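Local coordinates for fatty acid-binding protein TM_1468 (Thermotoga maritima, PDB 1VPV), which binds long-chain fatty acids such as palmitate and may take part in lipid transport or fatty acid metabolism, at residues L40-E45 with G277-T282; A23-S28 with D52-E57; L18-A23 with V100-S105. All blocks are in the same frame, centred on the assembly; numbering follows the deposited sequence.

Interaction 1: L40-E45 with G277-T282; sequences LYVVWE and GKVITT. With PLM (palmitic acid), chain D.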
loop_
_atom_site.group_PDB
_atom_site.type_symbol
_atom_site.label_atom_id
_atom_site.label_comp_id
_atom_site.label_asym_id
_atom_site.label_seq_id
_atom_site.Cartn_x
_atom_site.Cartn_y
_atom_site.Cartn_z
ATOM N N LEU A 40 9.553 7.489 -1.333
ATOM C CA LEU A 40 9.218 8.470 -2.341
ATOM C C LEU A 40 9.312 9.862 -1.684
ATOM O O LEU A 40 9.623 9.987 -0.492
ATOM C CB LEU A 40 7.817 8.216 -2.912
ATOM C CG LEU A 40 7.704 7.187 -4.024
ATOM C CD1 LEU A 40 7.912 5.760 -3.480
ATOM C CD2 LEU A 40 6.370 7.301 -4.724
ATOM N N TYR A 41 9.039 10.894 -2.477
ATOM C CA TYR A 41 9.199 12.273 -2.040
ATOM C C TYR A 41 7.906 13.082 -2.074
ATOM O O TYR A 41 7.012 12.863 -2.897
ATOM C CB TYR A 41 10.252 12.975 -2.875
ATOM C CG TYR A 41 11.579 12.279 -2.867
ATOM C CD1 TYR A 41 12.464 12.444 -1.812
ATOM C CD2 TYR A 41 11.965 11.473 -3.940
ATOM C CE1 TYR A 41 13.687 11.797 -1.790
ATOM C CE2 TYR A 41 13.216 10.830 -3.946
ATOM C CZ TYR A 41 14.065 10.995 -2.864
ATOM O OH TYR A 41 15.286 10.357 -2.865
ATOM N N VAL A 42 7.857 14.019 -1.146
ATOM C CA VAL A 42 6.764 14.938 -0.978
ATOM C C VAL A 42 7.365 16.353 -1.182
ATOM O O VAL A 42 8.306 16.745 -0.487
ATOM C CB VAL A 42 6.133 14.773 0.434
ATOM C CG1 VAL A 42 5.197 15.915 0.764
ATOM C CG2 VAL A 42 5.394 13.483 0.508
ATOM N N VAL A 43 6.820 17.084 -2.150
ATOM C CA VAL A 43 7.303 18.406 -2.525
ATOM C C VAL A 43 6.194 19.423 -2.322
ATOM O O VAL A 43 5.194 19.386 -3.015
ATOM C CB VAL A 43 7.742 18.434 -4.002
ATOM C CG1 VAL A 43 8.320 19.787 -4.358
ATOM C CG2 VAL A 43 8.789 17.355 -4.241
ATOM N N TRP A 44 6.391 20.331 -1.375
ATOM C CA TRP A 44 5.457 21.430 -1.095
ATOM C C TRP A 44 5.595 22.588 -2.065
ATOM O O TRP A 44 6.657 22.782 -2.664
ATOM C CB TRP A 44 5.725 21.990 0.294
ATOM C CG TRP A 44 5.584 20.996 1.322
ATOM C CD1 TRP A 44 6.546 20.141 1.761
ATOM C CD2 TRP A 44 4.401 20.685 2.050
ATOM N NE1 TRP A 44 6.042 19.327 2.726
ATOM C CE2 TRP A 44 4.728 19.645 2.939
ATOM C CE3 TRP A 44 3.112 21.206 2.067
ATOM C CZ2 TRP A 44 3.801 19.107 3.854
ATOM C CZ3 TRP A 44 2.172 20.661 2.962
ATOM C CH2 TRP A 44 2.532 19.615 3.845
ATOM N N GLU A 45 4.530 23.383 -2.157
ATOM C CA GLU A 45 4.444 24.521 -3.078
ATOM C C GLU A 45 5.705 25.416 -3.083
ATOM O O GLU A 45 6.113 25.884 -4.135
ATOM C CB GLU A 45 3.196 25.373 -2.749
ATOM C CG GLU A 45 2.413 25.787 -3.970
ATOM C CD GLU A 45 1.188 26.672 -3.647
ATOM O OE1 GLU A 45 0.527 26.458 -2.592
ATOM O OE2 GLU A 45 0.896 27.587 -4.470
ATOM N N GLY A 277 1.564 6.371 5.009
ATOM C CA GLY A 277 2.736 7.260 4.948
ATOM C C GLY A 277 2.438 8.636 4.357
ATOM O O GLY A 277 1.287 8.993 4.110
ATOM N N LYS A 278 3.497 9.400 4.125
ATOM C CA LYS A 278 3.367 10.789 3.650
ATOM C C LYS A 278 2.782 10.872 2.231
ATOM O O LYS A 278 1.918 11.693 1.946
ATOM C CB LYS A 278 4.725 11.535 3.702
ATOM C CG LYS A 278 5.509 11.384 4.998
ATOM C CD LYS A 278 6.669 12.386 5.032
ATOM C CE LYS A 278 7.519 12.257 6.293
ATOM N NZ LYS A 278 8.761 13.048 6.116
ATOM N N VAL A 279 3.254 10.016 1.347
ATOM C CA VAL A 279 2.791 10.041 -0.041
ATOM C C VAL A 279 1.324 9.603 -0.156
ATOM O O VAL A 279 0.505 10.283 -0.770
ATOM C CB VAL A 279 3.712 9.198 -0.931
ATOM C CG1 VAL A 279 3.176 9.109 -2.331
ATOM C CG2 VAL A 279 5.102 9.835 -0.964
ATOM N N ILE A 280 0.973 8.482 0.429
ATOM C CA ILE A 280 -0.402 8.045 0.351
ATOM C C ILE A 280 -1.343 9.105 0.979
ATOM O O ILE A 280 -2.370 9.495 0.390
ATOM C CB ILE A 280 -0.553 6.642 0.952
ATOM C CG1 ILE A 280 0.124 5.613 0.020
ATOM C CG2 ILE A 280 -2.004 6.301 1.188
ATOM C CD1 ILE A 280 -0.646 5.310 -1.251
ATOM N N THR A 281 -0.954 9.607 2.138
ATOM C CA THR A 281 -1.754 10.618 2.822
ATOM C C THR A 281 -1.973 11.851 1.975
ATOM O O THR A 281 -3.058 12.449 1.976
ATOM C CB THR A 281 -1.072 11.050 4.124
ATOM O OG1 THR A 281 -0.917 9.893 4.939
ATOM C CG2 THR A 281 -1.927 12.038 4.879
ATOM N N THR A 282 -0.914 12.251 1.287
ATOM C CA THR A 282 -0.916 13.461 0.484
ATOM C C THR A 282 -2.008 13.343 -0.552
ATOM O O THR A 282 -2.723 14.322 -0.821
ATOM C CB THR A 282 0.470 13.701 -0.151
ATOM O OG1 THR A 282 1.387 14.200 0.861
ATOM C CG2 THR A 282 0.371 14.699 -1.321
HETATM C C1 PLM D . 4.406 9.158 -7.161
HETATM O O1 PLM D . 5.053 8.513 -8.039
HETATM O O2 PLM D . 4.481 10.425 -7.074
HETATM C C2 PLM D . 3.555 8.370 -6.193
HETATM C C3 PLM D . 2.088 8.440 -6.565
HETATM C C4 PLM D . 1.245 7.760 -5.493
HETATM C C5 PLM D . -0.230 7.909 -5.854
HETATM C C6 PLM D . -1.135 7.266 -4.835
HETATM C C7 PLM D . -2.604 7.350 -5.221
HETATM C C8 PLM D . -3.504 7.075 -4.020
HETATM C C9 PLM D . -3.538 5.603 -3.674
HETATM C CA PLM D . -4.361 5.327 -2.431
HETATM C CB PLM D . -4.503 3.830 -2.204
HETATM C CC PLM D . -5.067 3.557 -0.813
HETATM C CD PLM D . -5.388 2.063 -0.594
HETATM C CE PLM D . -5.737 1.753 0.851
HETATM C CF PLM D . -6.232 0.328 1.042
HETATM C CG PLM D . -5.088 -0.679 1.192
#

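Interaction 2: A23-S28 with D52-E57; sequences ADVPFS and DEREPE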
loop_
_atom_site.group_PDB
_atom_site.type_symbol
_atom_site.label_atom_id
_atom_site.label_comp_id
_atom_site.label_asym_id
_atom_site.label_seq_id
_atom_site.Cartn_x
_atom_site.Cartn_y
_atom_site.Cartn_z
ATOM N N ALA A 23 3.756 1.559 0.051
ATOM C CA ALA A 23 3.267 0.298 0.604
ATOM C C ALA A 23 2.736 0.393 2.043
ATOM O O ALA A 23 2.030 -0.528 2.494
ATOM C CB ALA A 23 4.362 -0.811 0.529
ATOM N N ASP A 24 3.091 1.474 2.755
ATOM C CA ASP A 24 2.629 1.699 4.128
ATOM C C ASP A 24 2.811 0.414 4.945
ATOM O O ASP A 24 1.881 -0.066 5.609
ATOM C CB ASP A 24 1.151 2.120 4.139
ATOM C CG ASP A 24 0.885 3.403 3.364
ATOM O OD1 ASP A 24 1.809 4.240 3.243
ATOM O OD2 ASP A 24 -0.282 3.593 2.898
ATOM N N VAL A 25 4.012 -0.147 4.869
ATOM C CA VAL A 25 4.336 -1.421 5.499
ATOM C C VAL A 25 4.299 -1.311 7.024
ATOM O O VAL A 25 4.834 -0.335 7.592
ATOM C CB VAL A 25 5.736 -1.972 5.013
ATOM C CG1 VAL A 25 6.889 -1.098 5.508
ATOM C CG2 VAL A 25 5.930 -3.436 5.439
ATOM N N PRO A 26 3.665 -2.292 7.707
ATOM C CA PRO A 26 3.593 -2.192 9.186
ATOM C C PRO A 26 4.976 -2.118 9.787
ATOM O O PRO A 26 5.887 -2.786 9.292
ATOM C CB PRO A 26 2.864 -3.466 9.591
ATOM C CG PRO A 26 2.065 -3.852 8.324
ATOM C CD PRO A 26 2.985 -3.494 7.203
ATOM N N PHE A 27 5.173 -1.301 10.813
ATOM C CA PHE A 27 6.554 -1.061 11.268
ATOM C C PHE A 27 7.253 -2.361 11.625
ATOM O O PHE A 27 8.412 -2.541 11.265
ATOM C CB PHE A 27 6.615 -0.024 12.418
ATOM C CG PHE A 27 6.085 1.322 12.009
ATOM C CD1 PHE A 27 6.723 2.050 11.008
ATOM C CD2 PHE A 27 4.904 1.820 12.540
ATOM C CE1 PHE A 27 6.201 3.272 10.563
ATOM C CE2 PHE A 27 4.384 3.056 12.117
ATOM C CZ PHE A 27 5.036 3.772 11.125
ATOM N N SER A 28 6.549 -3.271 12.309
ATOM C CA SER A 28 7.190 -4.454 12.885
ATOM C C SER A 28 7.583 -5.475 11.835
ATOM O O SER A 28 8.454 -6.304 12.069
ATOM C CB SER A 28 6.287 -5.110 13.935
ATOM O OG SER A 28 4.968 -5.284 13.448
ATOM N N ASP A 52 9.562 10.153 2.394
ATOM C CA ASP A 52 8.531 9.349 3.073
ATOM C C ASP A 52 9.208 8.197 3.829
ATOM O O ASP A 52 9.178 7.044 3.389
ATOM C CB ASP A 52 7.536 8.861 2.008
ATOM C CG ASP A 52 6.257 8.206 2.583
ATOM O OD1 ASP A 52 6.091 8.075 3.800
ATOM O OD2 ASP A 52 5.388 7.788 1.788
ATOM N N GLU A 53 9.854 8.509 4.961
ATOM C CA GLU A 53 10.570 7.482 5.746
ATOM C C GLU A 53 9.603 6.691 6.622
ATOM O O GLU A 53 8.748 7.294 7.267
ATOM C CB GLU A 53 11.593 8.125 6.678
ATOM C CG GLU A 53 12.760 8.818 6.008
ATOM C CD GLU A 53 13.799 7.887 5.376
ATOM O OE1 GLU A 53 13.720 6.645 5.520
ATOM O OE2 GLU A 53 14.720 8.431 4.726
ATOM N N ARG A 54 9.753 5.364 6.679
ATOM C CA ARG A 54 8.886 4.528 7.515
ATOM C C ARG A 54 9.387 4.526 8.929
ATOM O O ARG A 54 9.974 3.557 9.378
ATOM C CB ARG A 54 8.794 3.055 7.061
ATOM C CG ARG A 54 7.931 2.758 5.910
ATOM C CD ARG A 54 6.494 3.286 6.008
ATOM N NE ARG A 54 5.522 2.479 6.762
ATOM C CZ ARG A 54 4.260 2.873 6.962
ATOM N NH1 ARG A 54 3.840 4.035 6.487
ATOM N NH2 ARG A 54 3.414 2.137 7.662
ATOM N N GLU A 55 9.070 5.591 9.632
ATOM C CA GLU A 55 9.476 5.798 10.990
ATOM C C GLU A 55 8.256 6.422 11.675
ATOM O O GLU A 55 7.750 7.425 11.186
ATOM C CB GLU A 55 10.681 6.730 10.973
ATOM C CG GLU A 55 10.757 7.763 12.097
ATOM C CD GLU A 55 11.178 7.172 13.412
ATOM O OE1 GLU A 55 12.302 6.640 13.469
ATOM O OE2 GLU A 55 10.391 7.249 14.384
ATOM N N PRO A 56 7.746 5.804 12.764
ATOM C CA PRO A 56 6.489 6.294 13.365
ATOM C C PRO A 56 6.490 7.789 13.693
ATOM O O PRO A 56 5.509 8.450 13.425
ATOM C CB PRO A 56 6.359 5.485 14.673
ATOM C CG PRO A 56 7.237 4.316 14.513
ATOM C CD PRO A 56 8.303 4.646 13.495
ATOM N N GLU A 57 7.571 8.311 14.284
ATOM C CA GLU A 57 7.631 9.742 14.642
ATOM C C GLU A 57 7.485 10.648 13.415
ATOM O O GLU A 57 6.723 11.621 13.461
ATOM C CB GLU A 57 8.928 10.101 15.379
HETATM O O HOH W 1 2.883 6.499 1.916
#

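Interaction 3: L18-A23 with V100-S105; sequences LVDSTA and VLTLSS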
loop_
_atom_site.group_PDB
_atom_site.type_symbol
_atom_site.label_atom_id
_atom_site.label_comp_id
_atom_site.label_asym_id
_atom_site.label_seq_id
_atom_site.Cartn_x
_atom_site.Cartn_y
_atom_site.Cartn_z
ATOM N N LEU A 18 12.257 -5.458 -0.981
ATOM C CA LEU A 18 12.115 -4.018 -0.911
ATOM C C LEU A 18 10.709 -3.625 -1.364
ATOM O O LEU A 18 10.244 -4.071 -2.416
ATOM C CB LEU A 18 13.152 -3.370 -1.819
ATOM C CG LEU A 18 13.133 -1.851 -1.869
ATOM C CD1 LEU A 18 13.600 -1.272 -0.567
ATOM C CD2 LEU A 18 14.034 -1.413 -3.019
ATOM N N VAL A 19 10.014 -2.824 -0.571
ATOM C CA VAL A 19 8.791 -2.143 -1.080
ATOM C C VAL A 19 9.103 -0.646 -1.075
ATOM O O VAL A 19 10.092 -0.209 -0.499
ATOM C CB VAL A 19 7.528 -2.445 -0.244
ATOM C CG1 VAL A 19 7.256 -3.980 -0.179
ATOM C CG2 VAL A 19 7.651 -1.863 1.179
ATOM N N ASP A 20 8.267 0.130 -1.739
ATOM C CA ASP A 20 8.369 1.564 -1.706
ATOM C C ASP A 20 7.504 2.125 -0.579
ATOM O O ASP A 20 6.686 1.400 -0.006
ATOM C CB ASP A 20 8.015 2.140 -3.066
ATOM C CG ASP A 20 6.555 1.958 -3.425
ATOM O OD1 ASP A 20 5.674 2.573 -2.750
ATOM O OD2 ASP A 20 6.312 1.222 -4.411
ATOM N N SER A 21 7.711 3.404 -0.238
ATOM C CA SER A 21 7.046 3.993 0.928
ATOM C C SER A 21 5.510 4.021 0.813
ATOM O O SER A 21 4.809 4.064 1.821
ATOM C CB SER A 21 7.544 5.403 1.168
ATOM O OG SER A 21 7.275 6.192 0.038
ATOM N N THR A 22 5.006 3.990 -0.416
ATOM C CA THR A 22 3.566 3.906 -0.657
ATOM C C THR A 22 2.943 2.547 -0.293
ATOM O O THR A 22 1.753 2.418 -0.364
ATOM C CB THR A 22 3.199 4.199 -2.138
ATOM O OG1 THR A 22 3.505 3.075 -2.950
ATOM C CG2 THR A 22 3.963 5.373 -2.641
ATOM N N ALA A 23 3.756 1.559 0.051
ATOM C CA ALA A 23 3.267 0.298 0.604
ATOM C C ALA A 23 2.736 0.393 2.043
ATOM O O ALA A 23 2.030 -0.528 2.494
ATOM C CB ALA A 23 4.362 -0.811 0.529
ATOM N N VAL A 100 11.796 -6.767 -5.531
ATOM C CA VAL A 100 11.122 -5.458 -5.379
ATOM C C VAL A 100 9.632 -5.542 -5.750
ATOM O O VAL A 100 9.269 -6.002 -6.824
ATOM C CB VAL A 100 11.780 -4.378 -6.308
ATOM C CG1 VAL A 100 11.160 -3.003 -6.097
ATOM C CG2 VAL A 100 13.276 -4.338 -6.116
ATOM N N LEU A 101 8.789 -5.073 -4.856
ATOM C CA LEU A 101 7.348 -4.956 -5.095
ATOM C C LEU A 101 6.999 -3.492 -5.046
ATOM O O LEU A 101 7.166 -2.838 -4.005
ATOM C CB LEU A 101 6.541 -5.694 -3.999
ATOM C CG LEU A 101 6.402 -7.186 -4.255
ATOM C CD1 LEU A 101 7.680 -7.853 -3.931
ATOM C CD2 LEU A 101 5.286 -7.805 -3.453
ATOM N N THR A 102 6.555 -2.956 -6.171
ATOM C CA THR A 102 6.187 -1.545 -6.241
ATOM C C THR A 102 4.717 -1.370 -6.392
ATOM O O THR A 102 4.013 -2.251 -6.898
ATOM C CB THR A 102 6.801 -0.829 -7.433
ATOM O OG1 THR A 102 6.160 -1.265 -8.647
ATOM C CG2 THR A 102 8.314 -1.055 -7.477
ATOM N N LEU A 103 4.264 -0.185 -6.022
ATOM C CA LEU A 103 2.904 0.220 -6.366
ATOM C C LEU A 103 2.658 0.181 -7.897
ATOM O O LEU A 103 3.585 0.204 -8.711
ATOM C CB LEU A 103 2.563 1.597 -5.758
ATOM C CG LEU A 103 3.058 2.849 -6.451
ATOM C CD1 LEU A 103 2.187 4.003 -6.052
ATOM C CD2 LEU A 103 4.527 3.156 -6.187
ATOM N N SER A 104 1.385 0.113 -8.248
ATOM C CA SER A 104 0.942 0.016 -9.628
ATOM C C SER A 104 1.709 0.913 -10.584
ATOM O O SER A 104 1.834 2.132 -10.363
ATOM C CB SER A 104 -0.539 0.370 -9.725
ATOM O OG SER A 104 -0.887 0.580 -11.090
ATOM N N SER A 105 2.158 0.332 -11.676
ATOM C CA SER A 105 2.798 1.089 -12.737
ATOM C C SER A 105 1.851 2.096 -13.369
ATOM O O SER A 105 2.277 2.960 -14.138
ATOM C CB SER A 105 3.294 0.147 -13.852
ATOM O OG SER A 105 2.199 -0.562 -14.422
#

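Interaction 1: L40-E45 with G277-T282
Lys278 O, in the first turn of the helix that packs against Val42, is gripped twice by Thr282: OG1 reaches it at 2.8 Å and the backbone N at 3.0 Å, from opposite faces of the carbonyl plane. The Thr282 hydroxyl is thereby tied back to its own helix and meets the Val42 methyls by van der Waals contact. No hydrogen bond crosses between the two segments, and the touching is done by aliphatic carbons of Leu40, Val42, Lys278 and Val279. Val42 CG2 lies 3.8 Å from Lys278 CB, the two side chains crossing at about a right angle. The same methyl is 3.9 Å from Val279 CG2, and here the valines slide past each other in opposite directions. Val279 divides its branches: CG2 rests on Leu40 CB at 3.7 Å, whereas CG1, anti to the backbone N (chi1 175°), comes within 3.9 Å of palmitate C4. Leu40 is similarly shared, its CD2 closing on palmitate C2 at 3.4 Å. The pair thus lines the fatty acid near its carboxylate, which Thr75 and Ser108 bind, while Ile280 CD1 meets the mid-chain. Beyond CG, Lys278 runs extended to Glu50, Glu58 and Pro51 O. Strand 35-43 pairs antiparallel with strands 49-51 and 74-76, helix 278-284 follows strand 267-275 of the second sheet, and Phe62 of helix 56-68 touches Val42, Lys278 and Thr282.

Interaction 2: A23-S28 with D52-E57
Arg54, at the centre of an inverse gamma turn, reaches across to the loop 23-28, and the chain then enters helix 56-68 behind the N-cap residue Glu55. The hydrogen bonds across the contact converge on one oxygen: Val25 O accepts from Arg54 NH2 at 2.9 Å and from Arg54 NE at 3.0 Å, a side-on grip in which NH2 stands well above the carbonyl plane (60° out of it) and NE is only slightly tilted. Bends at chi2 (-52°) and chi3 turn the arginine chain so that NE and NH2 both point at Val25 O, which lies somewhat out of the guanidinium plane. NH2 also donates to Pro275 O, at the end of strand 267-275. Electrostatics add a long salt bridge, Asp24 OD1 to Arg54 NH1 at 3.8 Å; the oxygen lies well out of the guanidinium plane, so charge alone acts. That carboxylate is held by Ser134 and Gly277 N, and a water lies 2.8 Å from both Asp24 OD1 and Asp52 OD2, between two carboxylates that would otherwise probably repel. The guanidinium is packed on both faces: Asp24 CA lies over one, 3.4 Å above its plane, and Phe27 CE1 over the other, offset toward the rim. Phe27 is in turn sandwiched, with Arg54 NH2 over one face and Pro56 over the opposite one, where Pro56 CG makes a CH-pi contact 3.8 Å from the ring centroid, 7° off the normal. In the helix cap, Glu55 OE2 takes Glu57 N at 3.0 Å with its anti lone pair.

Interaction 3: L18-A23 with V100-S105
Leu18 O accepts from Leu101 N at 3.0 Å, almost straight along the carbonyl direction, and the CA-H of Val100 adds a weaker contact to the same oxygen. The Leu18 and Val100 side chains emerge on one face of the sheet, with Leu18 CD2 4.3 Å from Val100 CG2. Val19 turns to the opposite face with Leu101, and its CA lies 3.4 Å from Leu101 O in a second CA-H...O contact. The strands run parallel, 18° apart, and strand 15-20 has strand 35-43, also parallel, as its other neighbour in the DegV-type sheet. At Asp20 the side chain makes the next bond to the neighbouring strand's chain: its OD2 accepts Leu103 N at 3.0 Å through its syn lone pair, nearly linearly (164°). CG of Asp20 stands between backbone N and carbonyl carbon (chi1 68°), which swings the carboxylate across to the backbone of Leu103. Thr22, in the 3-10 turn that follows, crosses Leu103 at about a right angle, its CB 4.0 Å from Leu103 CD1; Leu103 also touches Ser108 and the bound palmitate. At Ala23 the turn closes with N donating to Asp20 O at 2.9 Å.

How the interactions relate
The three contacts lie at different distances from the palmitate: interaction 1 lines it directly, Leu103 of interaction 3 lies about 4 Å from it (side chain to ligand), and the Asp24 side chain of interaction 2 about 6 Å. Interactions 2 and 3 share Ala23, where the turn after strand 15-20 becomes the loop that Arg54 grips. Acidic groups of interaction 2 hold the start of the helix of interaction 1: Asp24 OD1 lies 2.8 Å from Gly277 N, and the Asp52 carboxylate receives Lys278 N and Val279 N. Leu40 ties the group together, its O 2.9 Å from Asp52 N, its N 3.0 Å from Ser21 OG, and its CD2 3.7 Å from Thr22 CG2.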